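Local coordinates for protein putrescine aminotransferase (Halomonas elongata DSM 2581, PDB 6GWI) that probably transfers amino groups from amines such as putrescine to keto acceptors, using pyridoxal-5'-phosphate as cofactor, at residues B[179-184]-B[199-204]; B[195-200]-B[233-238]; B[358-363]-B[438-443]; B[376-381]-B[416-421]. One frame throughout, in Å; residues are numbered along the deposited sequence.

Contact 1 of 4, residues B[179-184]-B[199-204]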
loop_
_atom_site.group_PDB
_atom_site.type_symbol
_atom_site.label_atom_id
_atom_site.label_comp_id
_atom_site.label_asym_id
_atom_site.label_seq_id
_atom_site.Cartn_x
_atom_site.Cartn_y
_atom_site.Cartn_z
ATOM N N HIS B 179 -3.538 15.222 18.630
ATOM C CA HIS B 179 -3.635 16.204 17.556
ATOM C C HIS B 179 -3.687 17.618 18.108
ATOM O O HIS B 179 -4.488 17.914 18.999
ATOM C CB HIS B 179 -4.860 15.920 16.681
ATOM C CG HIS B 179 -4.771 14.621 15.948
ATOM N ND1 HIS B 179 -5.277 13.442 16.452
ATOM C CD2 HIS B 179 -4.202 14.310 14.760
ATOM C CE1 HIS B 179 -5.037 12.463 15.598
ATOM N NE2 HIS B 179 -4.386 12.963 14.564
ATOM N N ILE B 180 -2.821 18.480 17.582
ATOM C CA ILE B 180 -2.789 19.885 17.952
ATOM C C ILE B 180 -3.356 20.707 16.795
ATOM O O ILE B 180 -3.606 20.199 15.702
ATOM C CB ILE B 180 -1.367 20.358 18.319
ATOM C CG1 ILE B 180 -0.433 20.211 17.114
ATOM C CG2 ILE B 180 -0.844 19.568 19.508
ATOM C CD1 ILE B 180 0.972 20.719 17.345
ATOM N N ARG B 181 -3.548 21.998 17.048
ATOM C CA ARG B 181 -4.149 22.892 16.070
ATOM C C ARG B 181 -3.231 23.078 14.864
ATOM O O ARG B 181 -2.013 22.896 14.939
ATOM C CB ARG B 181 -4.447 24.244 16.715
ATOM C CG ARG B 181 -3.197 24.980 17.177
ATOM C CD ARG B 181 -3.541 26.206 18.005
ATOM N NE ARG B 181 -4.405 27.141 17.294
ATOM C CZ ARG B 181 -4.905 28.249 17.832
ATOM N NH1 ARG B 181 -4.628 28.560 19.090
ATOM N NH2 ARG B 181 -5.684 29.045 17.113
ATOM N N GLN B 182 -3.850 23.458 13.717
ATOM C CA GLN B 182 -3.135 23.610 12.458
ATOM C C GLN B 182 -2.754 25.067 12.222
ATOM O O GLN B 182 -3.503 25.978 12.588
ATOM C CB GLN B 182 -3.994 23.119 11.288
ATOM C CG GLN B 182 -5.348 23.810 11.192
ATOM C CD GLN B 182 -6.072 23.527 9.888
ATOM O OE1 GLN B 182 -5.475 23.058 8.916
ATOM N NE2 GLN B 182 -7.362 23.835 9.855
ATOM N N PRO B 183 -1.604 25.336 11.588
ATOM C CA PRO B 183 -1.200 26.736 11.340
ATOM C C PRO B 183 -1.904 27.357 10.135
ATOM O O PRO B 183 -1.278 27.827 9.181
ATOM C CB PRO B 183 0.318 26.603 11.142
ATOM C CG PRO B 183 0.495 25.246 10.536
ATOM C CD PRO B 183 -0.564 24.372 11.171
ATOM N N TYR B 184 -3.238 27.388 10.192
ATOM C CA TYR B 184 -4.079 27.899 9.105
ATOM C C TYR B 184 -4.542 29.308 9.458
ATOM O O TYR B 184 -5.591 29.497 10.074
ATOM C CB TYR B 184 -5.265 26.966 8.885
ATOM C CG TYR B 184 -6.191 27.343 7.749
ATOM C CD1 TYR B 184 -5.778 28.188 6.724
ATOM C CD2 TYR B 184 -7.483 26.833 7.694
ATOM C CE1 TYR B 184 -6.629 28.518 5.685
ATOM C CE2 TYR B 184 -8.338 27.156 6.663
ATOM C CZ TYR B 184 -7.908 27.997 5.663
ATOM O OH TYR B 184 -8.771 28.308 4.637
ATOM N N GLN B 199 3.476 31.517 16.015
ATOM C CA GLN B 199 4.099 31.170 17.286
ATOM C C GLN B 199 3.106 30.493 18.222
ATOM O O GLN B 199 3.471 29.562 18.950
ATOM C CB GLN B 199 4.695 32.428 17.917
ATOM C CG GLN B 199 5.806 33.035 17.069
ATOM C CD GLN B 199 6.243 34.403 17.541
ATOM O OE1 GLN B 199 5.485 35.120 18.194
ATOM N NE2 GLN B 199 7.474 34.775 17.211
ATOM N N THR B 200 1.846 30.929 18.206
ATOM C CA THR B 200 0.821 30.258 18.998
ATOM C C THR B 200 0.678 28.798 18.583
ATOM O O THR B 200 0.616 27.899 19.429
ATOM C CB THR B 200 -0.514 30.987 18.842
ATOM O OG1 THR B 200 -0.391 32.323 19.341
ATOM C CG2 THR B 200 -1.625 30.266 19.591
ATOM N N CYS B 201 0.639 28.539 17.275
ATOM C CA CYS B 201 0.463 27.169 16.803
ATOM C C CYS B 201 1.684 26.307 17.102
ATOM O O CYS B 201 1.541 25.099 17.326
ATOM C CB CYS B 201 0.135 27.188 15.313
ATOM S SG CYS B 201 -1.472 27.952 14.992
ATOM N N ALA B 202 2.882 26.897 17.105
ATOM C CA ALA B 202 4.064 26.172 17.561
ATOM C C ALA B 202 4.000 25.902 19.061
ATOM O O ALA B 202 4.393 24.825 19.521
ATOM C CB ALA B 202 5.332 26.953 17.215
ATOM N N GLU B 203 3.532 26.879 19.845
ATOM C CA GLU B 203 3.413 26.672 21.285
ATOM C C GLU B 203 2.402 25.581 21.610
ATOM O O GLU B 203 2.507 24.930 22.656
ATOM C CB GLU B 203 3.029 27.980 21.980
ATOM C CG GLU B 203 2.873 27.868 23.497
ATOM C CD GLU B 203 4.063 27.208 24.179
ATOM O OE1 GLU B 203 5.192 27.304 23.652
ATOM O OE2 GLU B 203 3.869 26.594 25.250
ATOM N N ALA B 204 1.419 25.365 20.730
ATOM C CA ALA B 204 0.465 24.282 20.937
ATOM C C ALA B 204 1.164 22.932 21.003
ATOM O O ALA B 204 0.721 22.041 21.737
ATOM C CB ALA B 204 -0.581 24.278 19.821
HETATM O O HOH W 1 0.824 23.418 15.168
#
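Arg181 lies along the side of helix 194-212 just where strand 177-180, a strand of the parallel sheet of the PLP-binding large domain, as in fold-type I aminotransferases, gives way to loop. Its chain is best followed outward. From CB the side chain turns between the backbone N and the carbonyl carbon (chi1 64°), and CG comes to rest 3.8 Å from the Ala204 CB methyl. CD keeps company with the same methyl and with the thiol of Cys201. A bend at chi3 then brings NE to 3.8 Å from Cys201 SG, and beyond it NH1 lies 3.5 Å from the Thr200 methyl CG2, one turn of helix back from Ala204. The aliphatic part of the arginine therefore packs on the helix, while the guanidinium meets SG and CG2 obliquely. Phe197, on the same helix, also touches this side chain.

Cys201 is the buried centre of the contact. Its sulfur sits near the carbonyl oxygen of Gln182 and over the CA of Pro183, the middle residue of an inverse gamma turn, whose CB is 4.2 Å from Cys201 CB. At the strand end, Ile180 puts CG2 3.7 Å from the Ala204 carbonyl O. Between these two apolar patches a single water bridges the backbones, donating to Arg181 O at 2.9 Å and to Cys201 O at 2.8 Å.

Contact 2 of 4, residues B[195-200]-B[233-238]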
loop_
_atom_site.group_PDB
_atom_site.type_symbol
_atom_site.label_atom_id
_atom_site.label_comp_id
_atom_site.label_asym_id
_atom_site.label_seq_id
_atom_site.Cartn_x
_atom_site.Cartn_y
_atom_site.Cartn_z
ATOM N N GLU B 195 2.512 36.474 12.149
ATOM C CA GLU B 195 3.679 36.129 12.955
ATOM C C GLU B 195 3.262 35.591 14.320
ATOM O O GLU B 195 3.740 34.536 14.754
ATOM C CB GLU B 195 4.598 37.344 13.108
ATOM C CG GLU B 195 5.775 37.109 14.051
ATOM C CD GLU B 195 6.814 38.215 13.993
ATOM O OE1 GLU B 195 6.745 39.056 13.072
ATOM O OE2 GLU B 195 7.700 38.247 14.873
ATOM N N ALA B 196 2.383 36.312 15.021
ATOM C CA ALA B 196 1.938 35.859 16.336
ATOM C C ALA B 196 1.182 34.540 16.238
ATOM O O ALA B 196 1.330 33.664 17.098
ATOM C CB ALA B 196 1.062 36.923 16.995
ATOM N N PHE B 197 0.362 34.381 15.197
ATOM C CA PHE B 197 -0.383 33.139 15.028
ATOM C C PHE B 197 0.555 31.953 14.855
ATOM O O PHE B 197 0.356 30.899 15.471
ATOM C CB PHE B 197 -1.321 33.256 13.831
ATOM C CG PHE B 197 -2.194 32.053 13.626
ATOM C CD1 PHE B 197 -3.166 31.726 14.554
ATOM C CD2 PHE B 197 -2.046 31.254 12.507
ATOM C CE1 PHE B 197 -3.976 30.627 14.370
ATOM C CE2 PHE B 197 -2.854 30.149 12.319
ATOM C CZ PHE B 197 -3.820 29.837 13.251
ATOM N N GLY B 198 1.585 32.103 14.021
ATOM C CA GLY B 198 2.530 31.016 13.833
ATOM C C GLY B 198 3.165 30.567 15.133
ATOM O O GLY B 198 3.365 29.371 15.359
ATOM N N GLN B 199 3.476 31.517 16.015
ATOM C CA GLN B 199 4.099 31.170 17.286
ATOM C C GLN B 199 3.106 30.493 18.222
ATOM O O GLN B 199 3.471 29.562 18.950
ATOM C CB GLN B 199 4.695 32.428 17.917
ATOM C CG GLN B 199 5.806 33.035 17.069
ATOM C CD GLN B 199 6.243 34.403 17.541
ATOM O OE1 GLN B 199 5.485 35.120 18.194
ATOM N NE2 GLN B 199 7.474 34.775 17.211
ATOM N N THR B 200 1.846 30.929 18.206
ATOM C CA THR B 200 0.821 30.258 18.998
ATOM C C THR B 200 0.678 28.798 18.583
ATOM O O THR B 200 0.616 27.899 19.429
ATOM C CB THR B 200 -0.514 30.987 18.842
ATOM O OG1 THR B 200 -0.391 32.323 19.341
ATOM C CG2 THR B 200 -1.625 30.266 19.591
ATOM N N MET B 233 -0.101 26.942 3.558
ATOM C CA MET B 233 1.258 27.305 3.935
ATOM C C MET B 233 1.235 28.001 5.291
ATOM O O MET B 233 0.432 28.917 5.496
ATOM C CB MET B 233 1.882 28.216 2.885
ATOM C CG MET B 233 1.902 27.608 1.493
ATOM S SD MET B 233 0.787 28.447 0.354
ATOM C CE MET B 233 0.646 27.231 -0.954
ATOM N N PRO B 234 2.080 27.600 6.236
ATOM C CA PRO B 234 2.049 28.223 7.559
ATOM C C PRO B 234 2.697 29.593 7.526
ATOM O O PRO B 234 3.420 29.925 6.575
ATOM C CB PRO B 234 2.855 27.245 8.426
ATOM C CG PRO B 234 3.841 26.661 7.479
ATOM C CD PRO B 234 3.136 26.572 6.140
ATOM N N PRO B 235 2.433 30.432 8.526
ATOM C CA PRO B 235 3.201 31.676 8.652
ATOM C C PRO B 235 4.692 31.385 8.726
ATOM O O PRO B 235 5.119 30.309 9.152
ATOM C CB PRO B 235 2.681 32.295 9.956
ATOM C CG PRO B 235 1.337 31.681 10.173
ATOM C CD PRO B 235 1.378 30.313 9.551
ATOM N N GLU B 236 5.490 32.361 8.288
ATOM C CA GLU B 236 6.938 32.188 8.279
ATOM C C GLU B 236 7.502 31.991 9.679
ATOM O O GLU B 236 8.601 31.444 9.821
ATOM C CB GLU B 236 7.602 33.388 7.602
ATOM C CG GLU B 236 7.285 33.494 6.116
ATOM C CD GLU B 236 7.896 34.720 5.466
ATOM O OE1 GLU B 236 8.710 35.403 6.121
ATOM O OE2 GLU B 236 7.560 34.998 4.294
ATOM N N SER B 237 6.776 32.421 10.712
ATOM C CA SER B 237 7.199 32.246 12.095
ATOM C C SER B 237 6.985 30.829 12.611
ATOM O O SER B 237 7.547 30.473 13.653
ATOM C CB SER B 237 6.442 33.226 12.996
ATOM O OG SER B 237 5.053 32.937 12.992
ATOM N N TYR B 238 6.193 30.013 11.915
ATOM C CA TYR B 238 5.744 28.750 12.490
ATOM C C TYR B 238 6.897 27.765 12.645
ATOM O O TYR B 238 7.184 27.297 13.753
ATOM C CB TYR B 238 4.628 28.154 11.630
ATOM C CG TYR B 238 4.148 26.801 12.108
ATOM C CD1 TYR B 238 3.387 26.680 13.263
ATOM C CD2 TYR B 238 4.450 25.646 11.395
ATOM C CE1 TYR B 238 2.944 25.443 13.700
ATOM C CE2 TYR B 238 4.009 24.404 11.822
ATOM C CZ TYR B 238 3.259 24.308 12.974
ATOM O OH TYR B 238 2.824 23.072 13.395
#
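Ser237 and Pro235 press against the first turns of helix 194-212, in the loop that leads from strand 217-222 into helix 238-248, part of the alpha/beta fold of this aminotransferase family. The polar link is one hydrogen bond. Ser237 OG, set between its own backbone N and carbonyl carbon (chi1 64°), donates to Glu195 O at 2.7 Å, lying in the carbonyl plane on a lone pair. That oxygen also accepts the helical bond from Gln199 N, a longer one at 3.3 Å, and is thus gripped by two donors.

Close packing against the bare Gly198 backbone comes next. With no side chain there, the loop can come in until Gly198 CA is 4.2 Å from Tyr238 CA and 3.3 Å from Ser237 OG.

Apolar and ring-edge contacts complete the packing. Pro235 CG rests against Gly198 and meets the Phe197 ring at its edge, 4.1 Å from CD2. The CG methylenes of Glu195 and Gln199 both touch Ser237 CB. Tyr238 sends its hydroxyl off to Arg146, and on the way its ring turns an edge to the helix, with CD1 3.4 Å from Gly198 O.

Contact 3 of 4, residues B[358-363]-B[438-443]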
loop_
_atom_site.group_PDB
_atom_site.type_symbol
_atom_site.label_atom_id
_atom_site.label_comp_id
_atom_site.label_asym_id
_atom_site.label_seq_id
_atom_site.Cartn_x
_atom_site.Cartn_y
_atom_site.Cartn_z
ATOM N N TRP B 358 -1.051 34.385 -10.368
ATOM C CA TRP B 358 -2.023 34.000 -9.349
ATOM C C TRP B 358 -2.498 35.209 -8.554
ATOM O O TRP B 358 -3.683 35.311 -8.213
ATOM C CB TRP B 358 -1.391 32.966 -8.421
ATOM C CG TRP B 358 -2.340 32.106 -7.644
ATOM C CD1 TRP B 358 -2.430 32.010 -6.285
ATOM C CD2 TRP B 358 -3.304 31.188 -8.175
ATOM N NE1 TRP B 358 -3.396 31.098 -5.938
ATOM C CE2 TRP B 358 -3.947 30.579 -7.080
ATOM C CE3 TRP B 358 -3.689 30.824 -9.469
ATOM C CZ2 TRP B 358 -4.953 29.630 -7.238
ATOM C CZ3 TRP B 358 -4.692 29.885 -9.623
ATOM C CH2 TRP B 358 -5.313 29.299 -8.515
ATOM N N ALA B 359 -1.584 36.134 -8.238
ATOM C CA ALA B 359 -1.934 37.312 -7.455
ATOM C C ALA B 359 -2.864 38.261 -8.200
ATOM O O ALA B 359 -3.486 39.119 -7.565
ATOM C CB ALA B 359 -0.669 38.062 -7.037
ATOM N N SER B 360 -2.967 38.140 -9.523
ATOM C CA SER B 360 -3.913 38.964 -10.264
ATOM C C SER B 360 -5.361 38.594 -9.965
ATOM O O SER B 360 -6.267 39.309 -10.407
ATOM C CB SER B 360 -3.650 38.846 -11.766
ATOM O OG SER B 360 -4.223 37.665 -12.299
ATOM N N LEU B 361 -5.597 37.508 -9.231
ATOM C CA LEU B 361 -6.943 37.087 -8.869
ATOM C C LEU B 361 -7.416 37.659 -7.536
ATOM O O LEU B 361 -8.576 37.445 -7.171
ATOM C CB LEU B 361 -7.020 35.556 -8.815
ATOM C CG LEU B 361 -6.810 34.817 -10.137
ATOM C CD1 LEU B 361 -6.632 33.325 -9.898
ATOM C CD2 LEU B 361 -7.976 35.068 -11.083
ATOM N N VAL B 362 -6.560 38.381 -6.806
ATOM C CA VAL B 362 -6.943 38.857 -5.480
ATOM C C VAL B 362 -8.014 39.936 -5.569
ATOM O O VAL B 362 -8.787 40.130 -4.622
ATOM C CB VAL B 362 -5.710 39.369 -4.709
ATOM C CG1 VAL B 362 -4.646 38.286 -4.622
ATOM C CG2 VAL B 362 -5.152 40.632 -5.358
ATOM N N ASP B 363 -8.078 40.660 -6.683
ATOM C CA ASP B 363 -9.065 41.717 -6.856
ATOM C C ASP B 363 -10.403 41.204 -7.378
ATOM O O ASP B 363 -11.297 42.012 -7.643
ATOM C CB ASP B 363 -8.518 42.807 -7.789
ATOM C CG ASP B 363 -8.054 42.264 -9.127
ATOM O OD1 ASP B 363 -7.132 42.864 -9.719
ATOM O OD2 ASP B 363 -8.581 41.223 -9.574
ATOM N N LEU B 438 -8.815 30.569 -17.121
ATOM C CA LEU B 438 -9.940 29.665 -16.910
ATOM C C LEU B 438 -10.450 29.762 -15.479
ATOM O O LEU B 438 -11.662 29.712 -15.237
ATOM C CB LEU B 438 -9.529 28.230 -17.230
ATOM C CG LEU B 438 -9.246 27.898 -18.694
ATOM C CD1 LEU B 438 -8.618 26.519 -18.801
ATOM C CD2 LEU B 438 -10.527 27.968 -19.507
ATOM N N ALA B 439 -9.537 29.905 -14.517
ATOM C CA ALA B 439 -9.943 30.102 -13.130
ATOM C C ALA B 439 -10.823 31.337 -12.990
ATOM O O ALA B 439 -11.894 31.286 -12.372
ATOM C CB ALA B 439 -8.705 30.217 -12.240
ATOM N N ARG B 440 -10.397 32.459 -13.580
ATOM C CA ARG B 440 -11.160 33.695 -13.452
ATOM C C ARG B 440 -12.541 33.549 -14.079
ATOM O O ARG B 440 -13.538 34.028 -13.528
ATOM C CB ARG B 440 -10.408 34.845 -14.118
ATOM C CG ARG B 440 -11.036 36.211 -13.890
ATOM C CD ARG B 440 -10.248 37.306 -14.592
ATOM N NE ARG B 440 -8.855 37.374 -14.159
ATOM C CZ ARG B 440 -8.400 38.088 -13.135
ATOM N NH1 ARG B 440 -9.224 38.818 -12.394
ATOM N NH2 ARG B 440 -7.105 38.066 -12.852
ATOM N N ARG B 441 -12.616 32.886 -15.236
ATOM C CA ARG B 441 -13.904 32.652 -15.878
ATOM C C ARG B 441 -14.834 31.866 -14.963
ATOM O O ARG B 441 -16.014 32.207 -14.823
ATOM C CB ARG B 441 -13.688 31.916 -17.202
ATOM C CG ARG B 441 -14.915 31.828 -18.095
ATOM C CD ARG B 441 -14.529 31.347 -19.491
ATOM N NE ARG B 441 -13.483 32.181 -20.080
ATOM C CZ ARG B 441 -12.682 31.802 -21.072
ATOM N NH1 ARG B 441 -12.793 30.588 -21.600
ATOM N NH2 ARG B 441 -11.762 32.637 -21.533
ATOM N N ALA B 442 -14.314 30.820 -14.315
ATOM C CA ALA B 442 -15.128 30.044 -13.386
ATOM C C ALA B 442 -15.490 30.866 -12.155
ATOM O O ALA B 442 -16.605 30.755 -11.633
ATOM C CB ALA B 442 -14.387 28.770 -12.981
ATOM N N LEU B 443 -14.560 31.695 -11.676
ATOM C CA LEU B 443 -14.869 32.564 -10.548
ATOM C C LEU B 443 -15.964 33.557 -10.917
ATOM O O LEU B 443 -16.891 33.790 -10.135
ATOM C CB LEU B 443 -13.611 33.295 -10.087
ATOM C CG LEU B 443 -12.527 32.459 -9.407
ATOM C CD1 LEU B 443 -11.252 33.281 -9.297
ATOM C CD2 LEU B 443 -12.977 31.982 -8.039
#
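The guanidinium of Arg440 has the Leu361 methyl CD2 over one face, 3.5 Å above the plane and offset toward the rim, and at its edge it meets two oxygens, Ser360 O and Asp363 OD2. This joins the helix 429-450 to the type I beta turn Ala359-Val362 at the C-terminal end of the helix that holds Trp358, in the C-terminal part of the aminotransferase fold. The second flat group, the Trp358 indole, has the other Leu361 methyl, CD1, over one face, so the leucine is wedged between guanidinium and indole.

At the edge, Arg440 NH2 donates to Ser360 O at 2.9 Å. The bond is nearly straight, 167° at the hydrogen, and keeps to the guanidinium plane, yet it reaches the oxygen from well above the carbonyl plane. NH1 forms a long salt bridge with Asp363 OD2, the carboxylate turned 51° from the guanidinium. The arginine gets there with CG anti to the backbone N (chi1 -173°) and a bend at chi3. Ser360 OG is hydrogen-bonded to Arg357 O.

Beneath the arginine the contact is apolar: Leu361 CD1 stands 4.4 Å from Ala439 CB, and Leu361 CD2 lies 4.1 Å from Leu443 CD1.

Contact 4 of 4, residues B[376-381]-B[416-421]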
loop_
_atom_site.group_PDB
_atom_site.type_symbol
_atom_site.label_atom_id
_atom_site.label_comp_id
_atom_site.label_asym_id
_atom_site.label_seq_id
_atom_site.Cartn_x
_atom_site.Cartn_y
_atom_site.Cartn_z
ATOM N N MET B 376 2.341 25.112 -5.907
ATOM C CA MET B 376 1.138 24.846 -5.130
ATOM C C MET B 376 0.473 26.188 -4.863
ATOM O O MET B 376 1.141 27.136 -4.437
ATOM C CB MET B 376 1.454 24.142 -3.807
ATOM C CG MET B 376 0.219 23.768 -2.984
ATOM S SD MET B 376 0.593 23.087 -1.349
ATOM C CE MET B 376 1.663 21.713 -1.769
ATOM N N GLY B 377 -0.831 26.272 -5.108
ATOM C CA GLY B 377 -1.546 27.517 -4.924
ATOM C C GLY B 377 -2.941 27.268 -4.390
ATOM O O GLY B 377 -3.494 26.173 -4.511
ATOM N N ALA B 378 -3.501 28.315 -3.788
ATOM C CA ALA B 378 -4.843 28.236 -3.231
ATOM C C ALA B 378 -5.523 29.594 -3.305
ATOM O O ALA B 378 -4.868 30.639 -3.270
ATOM C CB ALA B 378 -4.816 27.745 -1.779
ATOM N N LEU B 379 -6.851 29.558 -3.414
ATOM C CA LEU B 379 -7.698 30.736 -3.302
ATOM C C LEU B 379 -8.714 30.526 -2.186
ATOM O O LEU B 379 -9.207 29.410 -1.986
ATOM C CB LEU B 379 -8.460 31.028 -4.598
ATOM C CG LEU B 379 -7.690 31.137 -5.911
ATOM C CD1 LEU B 379 -8.674 31.206 -7.070
ATOM C CD2 LEU B 379 -6.769 32.350 -5.912
ATOM N N GLU B 380 -9.026 31.600 -1.466
ATOM C CA GLU B 380 -10.045 31.586 -0.421
ATOM C C GLU B 380 -11.253 32.351 -0.952
ATOM O O GLU B 380 -11.173 33.561 -1.188
ATOM C CB GLU B 380 -9.523 32.210 0.870
ATOM C CG GLU B 380 -8.321 31.505 1.487
ATOM C CD GLU B 380 -8.656 30.137 2.055
ATOM O OE1 GLU B 380 -9.810 29.686 1.904
ATOM O OE2 GLU B 380 -7.763 29.512 2.662
ATOM N N LEU B 381 -12.366 31.648 -1.143
ATOM C CA LEU B 381 -13.593 32.283 -1.603
ATOM C C LEU B 381 -14.341 32.869 -0.412
ATOM O O LEU B 381 -14.510 32.203 0.615
ATOM C CB LEU B 381 -14.467 31.275 -2.347
ATOM C CG LEU B 381 -13.806 30.533 -3.515
ATOM C CD1 LEU B 381 -14.833 29.681 -4.252
ATOM C CD2 LEU B 381 -13.115 31.491 -4.477
ATOM N N GLY B 416 -13.660 22.483 1.067
ATOM C CA GLY B 416 -14.641 23.461 1.506
ATOM C C GLY B 416 -14.709 24.593 0.498
ATOM O O GLY B 416 -14.976 24.382 -0.693
ATOM N N ASP B 417 -14.436 25.814 0.959
ATOM C CA ASP B 417 -14.438 26.996 0.105
ATOM C C ASP B 417 -13.026 27.461 -0.241
ATOM O O ASP B 417 -12.809 28.644 -0.526
ATOM C CB ASP B 417 -15.227 28.122 0.774
ATOM C CG ASP B 417 -16.734 27.910 0.702
ATOM O OD1 ASP B 417 -17.180 26.976 0.002
ATOM O OD2 ASP B 417 -17.474 28.679 1.350
ATOM N N THR B 418 -12.059 26.546 -0.213
ATOM C CA THR B 418 -10.689 26.807 -0.638
ATOM C C THR B 418 -10.440 26.088 -1.959
ATOM O O THR B 418 -10.620 24.870 -2.045
ATOM C CB THR B 418 -9.687 26.335 0.417
ATOM O OG1 THR B 418 -9.998 26.939 1.679
ATOM C CG2 THR B 418 -8.259 26.695 0.011
ATOM N N MET B 419 -10.040 26.837 -2.981
ATOM C CA MET B 419 -9.633 26.255 -4.254
ATOM C C MET B 419 -8.135 25.978 -4.214
ATOM O O MET B 419 -7.376 26.741 -3.613
ATOM C CB MET B 419 -9.966 27.200 -5.409
ATOM C CG MET B 419 -11.397 27.735 -5.397
ATOM S SD MET B 419 -12.668 26.459 -5.284
ATOM C CE MET B 419 -12.388 25.543 -6.797
ATOM N N ILE B 420 -7.711 24.873 -4.833
ATOM C CA ILE B 420 -6.315 24.453 -4.791
ATOM C C ILE B 420 -5.864 24.003 -6.174
ATOM O O ILE B 420 -6.639 23.430 -6.947
ATOM C CB ILE B 420 -6.084 23.322 -3.756
ATOM C CG1 ILE B 420 -6.940 22.098 -4.097
ATOM C CG2 ILE B 420 -6.386 23.818 -2.345
ATOM C CD1 ILE B 420 -6.654 20.885 -3.235
ATOM N N ILE B 421 -4.590 24.257 -6.480
ATOM C CA ILE B 421 -3.969 23.774 -7.705
ATOM C C ILE B 421 -2.605 23.191 -7.362
ATOM O O ILE B 421 -1.964 23.589 -6.385
ATOM C CB ILE B 421 -3.821 24.878 -8.778
ATOM C CG1 ILE B 421 -3.020 26.064 -8.237
ATOM C CG2 ILE B 421 -5.190 25.332 -9.261
ATOM C CD1 ILE B 421 -2.477 26.968 -9.320
#
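Strands 376-381 and 418-421 run antiparallel, their axes 4.5 Å apart at closest approach and 163° between directions, with Gly377-Ile421 and Leu379-Met419 as hydrogen-bonded pairs and Ala378-Ile420 and Glu380-Thr418 as non-hydrogen-bonded pairs. Each hydrogen-bonded pair is joined by two N-H to O bonds, and Leu381 N adds a further one to Asp417 O at 3.1 Å. In the non-hydrogen-bonded stretches CA-H groups approach carbonyls, as where Ala378 CA lies 3.0 Å from Met419 O.

On the face of Ala378, Glu380, Thr418 and Ile420 the main event is polar. Thr418 OG1 donates to Glu380 OE1 at 2.8 Å, on the syn side and 29° out of the carboxylate plane. The glutamate, folded at chi2 (-69°), curls back to accept it. Its carboxylate is buried among further partners, Arg390, Arg371 and the hydroxyl of Tyr184, which would be expected to favour the charged form. Beside it, Ala378 CB touches the methyl of Thr418, 4.0 Å from CG2.

The face of Leu379, Met419 and Ile421 is apolar. Leu379 CB and Met419 CB stand 4.2 Å apart, and Leu381 CD1 reaches across to Met419 SD at 4.0 Å. Ile421 CG1 lies over Gly377, where the lack of a side chain eases the fit.

The pair is central to the antiparallel sheet of the C-terminal small domain, as in fold-type I aminotransferases, flanked by 367-373 and 413-415. Trp358 of helix 342-359 packs on Leu379 and Ile421, while helix 397-407 supplies Cys401 against Leu381 and Met419.

In the fold
From the N terminus, contact 1 comes first, closing the short link from strand 177-180 to helix 194-212. Contact 2 starts on that same helix, sharing Gln199 and Thr200 with contact 1, and brings back the loop before helix 238-248; the two touch where Phe197 meets the 183-184 backbone. Both lie in the parallel-sheet region. Much later, contact 3 closes the long excursion from helix 342-359 to helix 429-450, and contact 4 falls within it, pairing two strands; the helices of contact 3 pack Trp358 and Leu443 on Leu379 and Leu381 of that sheet. Tyr184, between contacts 1 and 4, and Met233, touching Met376, connect the parallel-sheet region with the C-terminal antiparallel sheet.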